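Local coordinates for protein ALDH21) (Physcomitrella patens subsp. patens, PDB 5N5S) that probably oxidises D-glyceraldehyde 3-phosphate to 3-phosphoglycerate without phosphorylation, using NADP(+), as a member of the aldehyde dehydrogenase family, at residues B[38-43]-B[217-222]; B[137-142]-B[188-193]; B[320-325]-B[413-418]. All blocks are in the same frame, centred on the assembly; numbering follows the deposited sequence.

Contact 1: residues B[38-43]-B[217-222]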
loop_
_atom_site.group_PDB
_atom_site.type_symbol
_atom_site.label_atom_id
_atom_site.label_comp_id
_atom_site.label_asym_id
_atom_site.label_seq_id
_atom_site.Cartn_x
_atom_site.Cartn_y
_atom_site.Cartn_z
ATOM N N LYS B 38 46.861 14.950 8.778
ATOM C CA LYS B 38 45.986 14.528 9.877
ATOM C C LYS B 38 45.895 13.004 9.936
ATOM O O LYS B 38 45.599 12.360 8.926
ATOM C CB LYS B 38 44.585 15.164 9.760
ATOM C CG LYS B 38 43.785 15.125 11.064
ATOM C CD LYS B 38 42.405 15.746 10.908
ATOM C CE LYS B 38 41.619 15.716 12.194
ATOM N NZ LYS B 38 40.266 16.314 12.028
ATOM N N LYS B 39 46.179 12.431 11.120
ATOM C CA LYS B 39 46.141 10.990 11.349
ATOM C C LYS B 39 44.726 10.547 11.712
ATOM O O LYS B 39 44.172 11.000 12.718
ATOM C CB LYS B 39 47.163 10.568 12.415
ATOM C CG LYS B 39 48.574 10.441 11.863
ATOM C CD LYS B 39 49.531 9.883 12.899
ATOM C CE LYS B 39 50.933 9.749 12.357
ATOM N NZ LYS B 39 51.896 9.293 13.399
ATOM N N TYR B 40 44.131 9.695 10.856
ATOM C CA TYR B 40 42.780 9.157 11.021
ATOM C C TYR B 40 42.822 7.720 11.550
ATOM O O TYR B 40 43.879 7.087 11.542
ATOM C CB TYR B 40 42.012 9.214 9.681
ATOM C CG TYR B 40 41.496 10.590 9.318
ATOM C CD1 TYR B 40 42.323 11.527 8.703
ATOM C CD2 TYR B 40 40.172 10.946 9.558
ATOM C CE1 TYR B 40 41.853 12.796 8.361
ATOM C CE2 TYR B 40 39.687 12.210 9.215
ATOM C CZ TYR B 40 40.532 13.131 8.615
ATOM O OH TYR B 40 40.058 14.378 8.278
ATOM N N ASN B 41 41.670 7.213 12.010
ATOM C CA ASN B 41 41.526 5.847 12.508
ATOM C C ASN B 41 40.523 5.073 11.665
ATOM O O ASN B 41 39.515 5.647 11.248
ATOM C CB ASN B 41 41.054 5.850 13.956
ATOM C CG ASN B 41 42.157 6.068 14.940
ATOM O OD1 ASN B 41 42.883 5.141 15.314
ATOM N ND2 ASN B 41 42.323 7.305 15.356
ATOM N N ILE B 42 40.792 3.773 11.424
ATOM C CA ILE B 42 39.874 2.886 10.694
ATOM C C ILE B 42 38.985 2.168 11.707
ATOM O O ILE B 42 39.331 2.122 12.889
ATOM C CB ILE B 42 40.545 1.932 9.660
ATOM C CG1 ILE B 42 41.517 0.934 10.310
ATOM C CG2 ILE B 42 41.217 2.720 8.553
ATOM C CD1 ILE B 42 41.486 -0.426 9.668
ATOM N N PHE B 43 37.841 1.644 11.272
ATOM C CA PHE B 43 36.911 0.993 12.188
ATOM C C PHE B 43 36.819 -0.482 11.980
ATOM O O PHE B 43 36.558 -0.950 10.870
ATOM C CB PHE B 43 35.529 1.658 12.140
ATOM C CG PHE B 43 35.598 3.061 12.685
ATOM C CD1 PHE B 43 35.929 4.130 11.856
ATOM C CD2 PHE B 43 35.404 3.307 14.039
ATOM C CE1 PHE B 43 36.066 5.415 12.375
ATOM C CE2 PHE B 43 35.519 4.597 14.553
ATOM C CZ PHE B 43 35.870 5.637 13.721
ATOM N N THR B 217 39.278 8.409 -1.636
ATOM C CA THR B 217 38.339 9.231 -0.852
ATOM C C THR B 217 37.778 8.484 0.403
ATOM O O THR B 217 36.562 8.276 0.484
ATOM C CB THR B 217 37.200 9.770 -1.754
ATOM O OG1 THR B 217 36.384 8.675 -2.176
ATOM C CG2 THR B 217 37.699 10.574 -2.961
ATOM N N PRO B 218 38.601 8.103 1.413
ATOM C CA PRO B 218 38.041 7.345 2.547
ATOM C C PRO B 218 37.581 8.146 3.761
ATOM O O PRO B 218 36.834 7.612 4.574
ATOM C CB PRO B 218 39.187 6.411 2.921
ATOM C CG PRO B 218 40.440 7.182 2.570
ATOM C CD PRO B 218 40.074 8.222 1.534
ATOM N N LEU B 219 38.069 9.390 3.910
ATOM C CA LEU B 219 37.845 10.297 5.040
ATOM C C LEU B 219 36.378 10.532 5.382
ATOM O O LEU B 219 36.040 10.529 6.564
ATOM C CB LEU B 219 38.572 11.632 4.798
ATOM C CG LEU B 219 40.056 11.785 5.211
ATOM C CD1 LEU B 219 40.917 10.593 4.805
ATOM C CD2 LEU B 219 40.644 13.024 4.604
ATOM N N SER B 220 35.514 10.719 4.359
ATOM C CA SER B 220 34.071 10.932 4.531
ATOM C C SER B 220 33.426 9.747 5.224
ATOM O O SER B 220 32.630 9.944 6.145
ATOM C CB SER B 220 33.398 11.178 3.189
ATOM O OG SER B 220 33.880 12.395 2.656
ATOM N N ALA B 221 33.804 8.521 4.808
ATOM C CA ALA B 221 33.324 7.265 5.388
ATOM C C ALA B 221 33.875 7.063 6.801
ATOM O O ALA B 221 33.193 6.483 7.639
ATOM C CB ALA B 221 33.719 6.100 4.501
ATOM N N LEU B 222 35.096 7.550 7.064
ATOM C CA LEU B 222 35.741 7.428 8.372
ATOM C C LEU B 222 35.165 8.386 9.404
ATOM O O LEU B 222 35.139 8.045 10.589
ATOM C CB LEU B 222 37.268 7.550 8.274
ATOM C CG LEU B 222 37.987 6.426 7.522
ATOM C CD1 LEU B 222 39.419 6.790 7.249
ATOM C CD2 LEU B 222 37.908 5.110 8.270
#

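Contact 2: residues B[137-142]-B[188-193]. With NAP (NADP nicotinamide-adenine-dinucleotide phosphate), chain G.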
loop_
_atom_site.group_PDB
_atom_site.type_symbol
_atom_site.label_atom_id
_atom_site.label_comp_id
_atom_site.label_asym_id
_atom_site.label_seq_id
_atom_site.Cartn_x
_atom_site.Cartn_y
_atom_site.Cartn_z
ATOM N N VAL B 137 26.747 17.248 1.772
ATOM C CA VAL B 137 26.534 17.090 3.218
ATOM C C VAL B 137 25.033 17.262 3.522
ATOM O O VAL B 137 24.474 16.459 4.269
ATOM C CB VAL B 137 27.436 17.997 4.099
ATOM C CG1 VAL B 137 27.348 17.585 5.563
ATOM C CG2 VAL B 137 28.890 17.957 3.638
ATOM N N THR B 138 24.379 18.260 2.882
ATOM C CA THR B 138 22.941 18.535 3.009
ATOM C C THR B 138 22.109 17.325 2.527
ATOM O O THR B 138 21.141 16.948 3.191
ATOM C CB THR B 138 22.581 19.855 2.288
ATOM O OG1 THR B 138 23.350 20.920 2.859
ATOM C CG2 THR B 138 21.082 20.205 2.388
ATOM N N ARG B 139 22.523 16.720 1.385
ATOM C CA ARG B 139 21.927 15.534 0.762
ATOM C C ARG B 139 22.042 14.322 1.690
ATOM O O ARG B 139 21.109 13.521 1.773
ATOM C CB ARG B 139 22.652 15.224 -0.560
ATOM C CG ARG B 139 22.129 15.989 -1.763
ATOM C CD ARG B 139 21.418 15.060 -2.730
ATOM N NE ARG B 139 22.236 14.707 -3.892
ATOM C CZ ARG B 139 21.935 13.734 -4.745
ATOM N NH1 ARG B 139 22.729 13.481 -5.779
ATOM N NH2 ARG B 139 20.844 13.001 -4.568
ATOM N N THR B 140 23.201 14.188 2.378
ATOM C CA THR B 140 23.514 13.105 3.321
ATOM C C THR B 140 22.631 13.215 4.566
ATOM O O THR B 140 22.134 12.195 5.049
ATOM C CB THR B 140 25.026 13.071 3.621
ATOM O OG1 THR B 140 25.737 12.928 2.393
ATOM C CG2 THR B 140 25.421 11.946 4.565
ATOM N N ILE B 141 22.419 14.455 5.064
ATOM C CA ILE B 141 21.561 14.749 6.217
ATOM C C ILE B 141 20.122 14.277 5.915
ATOM O O ILE B 141 19.520 13.586 6.743
ATOM C CB ILE B 141 21.664 16.247 6.637
ATOM C CG1 ILE B 141 23.032 16.534 7.302
ATOM C CG2 ILE B 141 20.508 16.659 7.573
ATOM C CD1 ILE B 141 23.474 18.024 7.339
ATOM N N ASP B 142 19.619 14.588 4.701
ATOM C CA ASP B 142 18.295 14.183 4.233
ATOM C C ASP B 142 18.174 12.657 4.108
ATOM O O ASP B 142 17.131 12.111 4.456
ATOM C CB ASP B 142 17.939 14.867 2.899
ATOM C CG ASP B 142 17.732 16.377 2.965
ATOM O OD1 ASP B 142 17.360 16.886 4.053
ATOM O OD2 ASP B 142 17.896 17.046 1.916
ATOM N N TRP B 188 34.466 6.956 -5.579
ATOM C CA TRP B 188 35.151 8.159 -5.128
ATOM C C TRP B 188 34.348 9.469 -5.280
ATOM O O TRP B 188 34.587 10.380 -4.490
ATOM C CB TRP B 188 36.555 8.304 -5.803
ATOM C CG TRP B 188 36.520 8.777 -7.235
ATOM C CD1 TRP B 188 36.560 8.000 -8.355
ATOM C CD2 TRP B 188 36.352 10.128 -7.689
ATOM N NE1 TRP B 188 36.415 8.781 -9.479
ATOM C CE2 TRP B 188 36.272 10.089 -9.099
ATOM C CE3 TRP B 188 36.256 11.373 -7.039
ATOM C CZ2 TRP B 188 36.094 11.243 -9.869
ATOM C CZ3 TRP B 188 36.063 12.512 -7.802
ATOM C CH2 TRP B 188 35.995 12.443 -9.199
ATOM N N ASN B 189 33.501 9.614 -6.332
ATOM C CA ASN B 189 32.857 10.893 -6.680
ATOM C C ASN B 189 31.863 11.440 -5.642
ATOM O O ASN B 189 31.829 12.661 -5.472
ATOM C CB ASN B 189 32.249 10.900 -8.078
ATOM C CG ASN B 189 31.397 9.724 -8.451
ATOM O OD1 ASN B 189 31.754 8.557 -8.232
ATOM N ND2 ASN B 189 30.311 10.020 -9.147
ATOM N N PHE B 190 31.101 10.591 -4.933
ATOM C CA PHE B 190 30.258 11.076 -3.834
ATOM C C PHE B 190 30.644 10.221 -2.646
ATOM O O PHE B 190 29.982 9.213 -2.378
ATOM C CB PHE B 190 28.761 10.998 -4.146
ATOM C CG PHE B 190 28.264 11.966 -5.187
ATOM C CD1 PHE B 190 28.363 11.666 -6.541
ATOM C CD2 PHE B 190 27.646 13.151 -4.814
ATOM C CE1 PHE B 190 27.890 12.557 -7.507
ATOM C CE2 PHE B 190 27.166 14.040 -5.778
ATOM C CZ PHE B 190 27.289 13.735 -7.119
ATOM N N PRO B 191 31.787 10.538 -1.984
ATOM C CA PRO B 191 32.265 9.660 -0.905
ATOM C C PRO B 191 31.448 9.678 0.382
ATOM O O PRO B 191 31.743 8.896 1.285
ATOM C CB PRO B 191 33.712 10.117 -0.678
ATOM C CG PRO B 191 33.793 11.470 -1.199
ATOM C CD PRO B 191 32.702 11.681 -2.198
ATOM N N LEU B 192 30.442 10.548 0.471
ATOM C CA LEU B 192 29.610 10.622 1.659
ATOM C C LEU B 192 28.178 10.190 1.367
ATOM O O LEU B 192 27.686 9.273 2.020
ATOM C CB LEU B 192 29.673 12.029 2.285
ATOM C CG LEU B 192 28.975 12.228 3.627
ATOM C CD1 LEU B 192 29.709 11.514 4.761
ATOM C CD2 LEU B 192 28.812 13.697 3.936
ATOM N N ASN B 193 27.517 10.837 0.400
ATOM C CA ASN B 193 26.127 10.561 0.044
ATOM C C ASN B 193 25.895 9.139 -0.460
ATOM O O ASN B 193 24.884 8.543 -0.085
ATOM C CB ASN B 193 25.581 11.599 -0.941
ATOM C CG ASN B 193 24.071 11.617 -1.074
ATOM O OD1 ASN B 193 23.333 11.800 -0.102
ATOM N ND2 ASN B 193 23.579 11.457 -2.289
HETATM P PA NAP G . 35.380 1.941 -9.525
HETATM O O1A NAP G . 34.773 0.766 -10.197
HETATM O O2A NAP G . 36.826 2.223 -9.953
HETATM O O5B NAP G . 35.481 1.716 -7.945
HETATM C C5B NAP G . 34.399 1.696 -6.992
HETATM C C4B NAP G . 34.867 0.940 -5.771
HETATM O O4B NAP G . 35.150 -0.436 -6.118
HETATM C C3B NAP G . 36.123 1.466 -5.069
HETATM O O3B NAP G . 35.934 1.423 -3.658
HETATM C C2B NAP G . 37.208 0.495 -5.534
HETATM O O2B NAP G . 38.402 0.428 -4.726
HETATM C C1B NAP G . 36.413 -0.803 -5.594
HETATM N N9A NAP G . 36.910 -1.964 -6.332
HETATM C C8A NAP G . 37.407 -1.989 -7.610
HETATM N N7A NAP G . 37.711 -3.189 -8.040
HETATM C C5A NAP G . 37.390 -4.015 -6.973
HETATM C C6A NAP G . 37.458 -5.414 -6.796
HETATM N N6A NAP G . 37.864 -6.261 -7.743
HETATM N N1A NAP G . 37.054 -5.920 -5.605
HETATM C C2A NAP G . 36.610 -5.078 -4.664
HETATM N N3A NAP G . 36.496 -3.744 -4.718
HETATM C C4A NAP G . 36.903 -3.271 -5.908
HETATM O O3 NAP G . 34.656 3.363 -9.623
HETATM P PN NAP G . 35.055 4.866 -9.245
HETATM O O1N NAP G . 36.122 5.331 -10.160
HETATM O O2N NAP G . 35.278 4.956 -7.786
HETATM O O5D NAP G . 33.697 5.615 -9.629
HETATM C C5D NAP G . 33.358 5.918 -11.006
HETATM C C4D NAP G . 32.260 5.024 -11.542
HETATM O O4D NAP G . 31.182 4.932 -10.579
HETATM C C3D NAP G . 31.590 5.532 -12.816
HETATM O O3D NAP G . 31.316 4.475 -13.731
HETATM C C2D NAP G . 30.315 6.165 -12.263
HETATM O O2D NAP G . 29.250 6.326 -13.188
HETATM C C1D NAP G . 29.927 5.087 -11.210
HETATM N N1N NAP G . 28.942 5.654 -10.198
HETATM C C2N NAP G . 27.640 5.119 -10.100
HETATM C C3N NAP G . 26.725 5.739 -9.264
HETATM C C7N NAP G . 25.259 5.368 -9.154
HETATM O O7N NAP G . 24.558 5.891 -8.259
HETATM N N7N NAP G . 24.771 4.453 -10.000
HETATM C C4N NAP G . 27.135 6.858 -8.537
HETATM C C5N NAP G . 28.425 7.350 -8.654
HETATM C C6N NAP G . 29.314 6.731 -9.482
HETATM P P2B NAP G . 39.643 1.437 -4.814
HETATM O O1X NAP G . 39.356 2.731 -5.537
HETATM O O2X NAP G . 40.799 0.620 -5.441
HETATM O O3X NAP G . 39.896 1.631 -3.320
#

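Contact 3: residues B[320-325]-B[413-418]. With NAP (NADP nicotinamide-adenine-dinucleotide phosphate), chain G.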
loop_
_atom_site.group_PDB
_atom_site.type_symbol
_atom_site.label_atom_id
_atom_site.label_comp_id
_atom_site.label_asym_id
_atom_site.label_seq_id
_atom_site.Cartn_x
_atom_site.Cartn_y
_atom_site.Cartn_z
ATOM N N CYS B 320 27.543 9.978 -12.325
ATOM C CA CYS B 320 26.891 8.828 -12.949
ATOM C C CYS B 320 25.679 9.252 -13.749
ATOM O O CYS B 320 25.231 8.496 -14.617
ATOM C CB CYS B 320 26.498 7.830 -11.871
ATOM S SG CYS B 320 25.720 8.598 -10.425
ATOM N N ILE B 321 25.097 10.427 -13.401
ATOM C CA ILE B 321 23.938 11.044 -14.078
ATOM C C ILE B 321 24.343 12.349 -14.780
ATOM O O ILE B 321 23.526 13.249 -14.970
ATOM C CB ILE B 321 22.682 11.200 -13.181
ATOM C CG1 ILE B 321 23.011 11.843 -11.812
ATOM C CG2 ILE B 321 21.966 9.870 -13.049
ATOM C CD1 ILE B 321 21.775 12.220 -10.922
ATOM N N HIS B 322 25.605 12.415 -15.216
ATOM C CA HIS B 322 26.152 13.541 -15.974
ATOM C C HIS B 322 25.487 13.543 -17.354
ATOM O O HIS B 322 25.408 12.480 -17.984
ATOM C CB HIS B 322 27.695 13.419 -16.064
ATOM C CG HIS B 322 28.344 13.952 -17.313
ATOM N ND1 HIS B 322 28.301 15.305 -17.644
ATOM C CD2 HIS B 322 29.102 13.306 -18.232
ATOM C CE1 HIS B 322 29.002 15.425 -18.762
ATOM N NE2 HIS B 322 29.496 14.253 -19.161
ATOM N N MET B 323 24.955 14.720 -17.792
ATOM C CA MET B 323 24.331 14.885 -19.109
ATOM C C MET B 323 25.449 14.867 -20.159
ATOM O O MET B 323 26.077 15.897 -20.450
ATOM C CB MET B 323 23.482 16.175 -19.179
ATOM C CG MET B 323 22.792 16.399 -20.520
ATOM S SD MET B 323 22.075 18.050 -20.623
ATOM C CE MET B 323 23.481 18.972 -21.153
ATOM N N GLN B 324 25.727 13.668 -20.684
ATOM C CA GLN B 324 26.775 13.474 -21.682
ATOM C C GLN B 324 26.285 13.874 -23.071
ATOM O O GLN B 324 27.075 14.347 -23.887
ATOM C CB GLN B 324 27.214 12.005 -21.687
ATOM C CG GLN B 324 28.648 11.783 -22.157
ATOM C CD GLN B 324 29.106 10.375 -21.879
ATOM O OE1 GLN B 324 29.078 9.890 -20.735
ATOM N NE2 GLN B 324 29.548 9.688 -22.921
ATOM N N ARG B 325 24.987 13.654 -23.347
ATOM C CA ARG B 325 24.379 13.890 -24.652
ATOM C C ARG B 325 23.225 14.887 -24.607
ATOM O O ARG B 325 22.327 14.761 -23.777
ATOM C CB ARG B 325 23.942 12.552 -25.279
ATOM C CG ARG B 325 25.097 11.563 -25.452
ATOM C CD ARG B 325 24.677 10.232 -26.025
ATOM N NE ARG B 325 23.932 9.419 -25.066
ATOM C CZ ARG B 325 22.740 8.890 -25.310
ATOM N NH1 ARG B 325 22.136 8.149 -24.392
ATOM N NH2 ARG B 325 22.140 9.095 -26.475
ATOM N N GLU B 413 31.076 5.131 -24.992
ATOM C CA GLU B 413 31.393 4.905 -23.586
ATOM C C GLU B 413 31.113 6.130 -22.703
ATOM O O GLU B 413 31.001 7.249 -23.213
ATOM C CB GLU B 413 32.864 4.446 -23.451
ATOM C CG GLU B 413 33.264 3.260 -24.329
ATOM C CD GLU B 413 32.551 1.934 -24.109
ATOM O OE1 GLU B 413 32.132 1.645 -22.964
ATOM O OE2 GLU B 413 32.426 1.171 -25.095
ATOM N N GLU B 414 30.996 5.906 -21.378
ATOM C CA GLU B 414 30.787 6.951 -20.374
ATOM C C GLU B 414 32.058 7.807 -20.290
ATOM O O GLU B 414 33.148 7.288 -20.009
ATOM C CB GLU B 414 30.450 6.324 -19.005
ATOM C CG GLU B 414 30.466 7.323 -17.860
ATOM C CD GLU B 414 30.042 6.769 -16.517
ATOM O OE1 GLU B 414 30.345 5.587 -16.239
ATOM O OE2 GLU B 414 29.432 7.525 -15.728
ATOM N N ILE B 415 31.912 9.108 -20.558
ATOM C CA ILE B 415 33.018 10.059 -20.577
ATOM C C ILE B 415 33.500 10.375 -19.141
ATOM O O ILE B 415 34.710 10.327 -18.893
ATOM C CB ILE B 415 32.632 11.300 -21.452
ATOM C CG1 ILE B 415 33.631 11.489 -22.628
ATOM C CG2 ILE B 415 32.378 12.612 -20.680
ATOM C CD1 ILE B 415 35.085 11.993 -22.309
ATOM N N PHE B 416 32.557 10.635 -18.197
ATOM C CA PHE B 416 32.820 10.970 -16.785
ATOM C C PHE B 416 33.791 12.170 -16.680
ATOM O O PHE B 416 34.734 12.162 -15.889
ATOM C CB PHE B 416 33.304 9.716 -16.015
ATOM C CG PHE B 416 33.019 9.695 -14.533
ATOM C CD1 PHE B 416 31.738 9.437 -14.057
ATOM C CD2 PHE B 416 34.041 9.875 -13.611
ATOM C CE1 PHE B 416 31.478 9.409 -12.685
ATOM C CE2 PHE B 416 33.783 9.834 -12.240
ATOM C CZ PHE B 416 32.503 9.592 -11.786
ATOM N N GLY B 417 33.540 13.177 -17.522
ATOM C CA GLY B 417 34.331 14.397 -17.632
ATOM C C GLY B 417 33.514 15.609 -18.043
ATOM O O GLY B 417 32.319 15.466 -18.327
ATOM N N PRO B 418 34.120 16.833 -18.080
ATOM C CA PRO B 418 33.341 18.024 -18.463
ATOM C C PRO B 418 33.216 18.154 -19.984
ATOM O O PRO B 418 33.725 19.095 -20.585
ATOM C CB PRO B 418 34.110 19.181 -17.804
ATOM C CG PRO B 418 35.512 18.690 -17.668
ATOM C CD PRO B 418 35.528 17.185 -17.793
HETATM P PA NAP G . 35.380 1.941 -9.525
HETATM O O1A NAP G . 34.773 0.766 -10.197
HETATM O O2A NAP G . 36.826 2.223 -9.953
HETATM O O5B NAP G . 35.481 1.716 -7.945
HETATM C C5B NAP G . 34.399 1.696 -6.992
HETATM C C4B NAP G . 34.867 0.940 -5.771
HETATM O O4B NAP G . 35.150 -0.436 -6.118
HETATM C C3B NAP G . 36.123 1.466 -5.069
HETATM O O3B NAP G . 35.934 1.423 -3.658
HETATM C C2B NAP G . 37.208 0.495 -5.534
HETATM O O2B NAP G . 38.402 0.428 -4.726
HETATM C C1B NAP G . 36.413 -0.803 -5.594
HETATM N N9A NAP G . 36.910 -1.964 -6.332
HETATM C C8A NAP G . 37.407 -1.989 -7.610
HETATM N N7A NAP G . 37.711 -3.189 -8.040
HETATM C C5A NAP G . 37.390 -4.015 -6.973
HETATM C C6A NAP G . 37.458 -5.414 -6.796
HETATM N N6A NAP G . 37.864 -6.261 -7.743
HETATM N N1A NAP G . 37.054 -5.920 -5.605
HETATM C C2A NAP G . 36.610 -5.078 -4.664
HETATM N N3A NAP G . 36.496 -3.744 -4.718
HETATM C C4A NAP G . 36.903 -3.271 -5.908
HETATM O O3 NAP G . 34.656 3.363 -9.623
HETATM P PN NAP G . 35.055 4.866 -9.245
HETATM O O1N NAP G . 36.122 5.331 -10.160
HETATM O O2N NAP G . 35.278 4.956 -7.786
HETATM O O5D NAP G . 33.697 5.615 -9.629
HETATM C C5D NAP G . 33.358 5.918 -11.006
HETATM C C4D NAP G . 32.260 5.024 -11.542
HETATM O O4D NAP G . 31.182 4.932 -10.579
HETATM C C3D NAP G . 31.590 5.532 -12.816
HETATM O O3D NAP G . 31.316 4.475 -13.731
HETATM C C2D NAP G . 30.315 6.165 -12.263
HETATM O O2D NAP G . 29.250 6.326 -13.188
HETATM C C1D NAP G . 29.927 5.087 -11.210
HETATM N N1N NAP G . 28.942 5.654 -10.198
HETATM C C2N NAP G . 27.640 5.119 -10.100
HETATM C C3N NAP G . 26.725 5.739 -9.264
HETATM C C7N NAP G . 25.259 5.368 -9.154
HETATM O O7N NAP G . 24.558 5.891 -8.259
HETATM N N7N NAP G . 24.771 4.453 -10.000
HETATM C C4N NAP G . 27.135 6.858 -8.537
HETATM C C5N NAP G . 28.425 7.350 -8.654
HETATM C C6N NAP G . 29.314 6.731 -9.482
HETATM P P2B NAP G . 39.643 1.437 -4.814
HETATM O O1X NAP G . 39.356 2.731 -5.537
HETATM O O2X NAP G . 40.799 0.620 -5.441
HETATM O O3X NAP G . 39.896 1.631 -3.320
#

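Contact 1: residues B[38-43]-B[217-222]
Leu222 points toward segment 38-43 and fills the tightest part of this contact, with one methyl, CD2, doing most of the touching. Its CD2 lies 3.4 Å from Asn41 O and also meets the backbone of Ile42, at 3.8 Å from Ile42 CA. With CG opposite the carbonyl carbon (chi1 -66°), the Leu222 side chain runs alongside that of Ile42, both pointing the same way, and CD2 brushes Ile42 CG2 at 4.1 Å. Phe43 meets both side chain and backbone of Leu222: its CD1 lies 4.2 Å from Leu222 CD2, and its CE1 comes within 3.3 Å of Leu222 O, obliquely to the ring. Towards the other end, Tyr40 lays one ring face against Leu219, whose CG sits 3.7 Å above the ring plane and off its centre, a CH-pi contact in which the two side chains cross at about a right angle. Helix 219-229 is the connection of a beta-alpha-beta crossover between the parallel strands 209-212 and 239-241 of the cofactor-binding sheet. Strand 38-44, which belongs to a separate mixed sheet between strands 47-49 and 66-71, covers this helix and pairs through Phe43 with Ile241 on the outermost strand of the cofactor sheet. The side chains that meet are apolar, two of them packing against backbone carbonyl oxygens, and no hydrogen bond joins the two segments. On the side turned from the helix the packing slackens: Asn41 points away, touches Asp50 and Pro48 and is partly exposed, and the chain before Tyr40 runs out to the solvent-exposed Lys39 and Lys38.

Contact 2: residues B[137-142]-B[188-193]
Arg139 and Asn193 cross at about a right angle, one end of the Asn193 amide standing over the centre of one guanidinium face, the planes tilted 45° apart. Bends at chi2 and chi3 turn the arginine over the amide in this way, and its NH2 ends in a salt bridge with Asp477. Arg139 NH1 also approaches the Phe190 ring obliquely, 4.5 Å from Phe190 CE2. Beside this polar crossing, Thr140 meets Leu192 nearly at right angles, Thr140 CG2 resting 3.7 Å from Leu192 CG, while its hydroxyl bonds back to Glu136 O. Val137 CG2 lies 4.3 Å from Leu192 CD2.

The same loop also contributes to the cofactor site: Trp188 N donates to NADP O2N at 3.1 Å, and the indole turns its edge to O1N. The amide of Asn189, which like Arg139 and the nearby Arg475 belongs to the succinate site, lies against the nicotinamide ring, OD1 3.3 Å from C6N. With an alanine here, the C5N-C6N side of the nicotinamide would probably lose its amide neighbour, and Gln318 O its weak donor.

Glu136 OE2 accepts from both Leu192 N and Asn193 N, tying helix 130-151 to the start of helix 193-205. The contact thus joins helix 130-151 to the loop that follows strand 182-185, with helices 97-113, 115-126 and 219-229 packed around it.

Contact 3: residues B[320-325]-B[413-418]
The backbones of 320-325 and 413-418 stay apart, His322 CA lying 7.2 Å from Phe416 CA, and side chains bridge the interval. Gln324, with CG anti to the backbone N (chi1 -153°) and the chain extended beyond it, does this with both ends of its amide. Its OE1 accepts a nearly straight bond from Ile415 N (2.9 Å, 166°), although that donor stands above the carbonyl plane and not on a lone pair. Its NE2 gives a hydrogen bond to Glu413 O at 2.9 Å, with the acceptor close to the amide plane, and a second one to Ala410 O. Three bonds therefore fix the rotation of this buried amide, and it holds the loop after helix 409-412 against strand 323-329. Next to it, Ile415 CG2 meets the edge of the His322 ring, 3.6 Å from NE2.

Further along, Phe416, whose backbone adopts left-handed helical angles, brings its ring edge up to Cys320, with CE1 4.0 Å from the Cys320 backbone N. One face of the same ring covers the nicotinamide ribose, CE1 being 3.5 Å from NADP C2D. Glu414 extends alongside and accepts from both ribose hydroxyls, O3D to OE1 at 2.9 Å and O2D to OE2 at 2.8 Å; OE2 also receives a weak bond from Gly288 N.

A carboxylate gripping the two hydroxyls, together with an aromatic face on the sugar, is likely to set the turn of the ribose and so hold the nicotinamide beside Cys320, a residue of both the NADP and the succinate sites.

Overall arrangement
All three contacts are largely buried, but they differ in what they bury. Contact 1, the farthest from the chain centre (about 19 Å between centres), is bordered by exposed lysines, rests on apolar side chains and joins elements of two sheets away from the cofactor. Contact 2, about 9 Å from the chain centre, mixes charge, hydroxyl and methyl groups, and its helix also reaches a second subunit. Contact 3 is the one with clear hydrogen bonds between its segments. Contacts 1 and 2 touch through Ser220 and Leu192, contacts 2 and 3 through Asn189 and Phe416; the latter two share NADP, contact 2 meeting a phosphate and the nicotinamide ring, contact 3 chiefly the nicotinamide ribose.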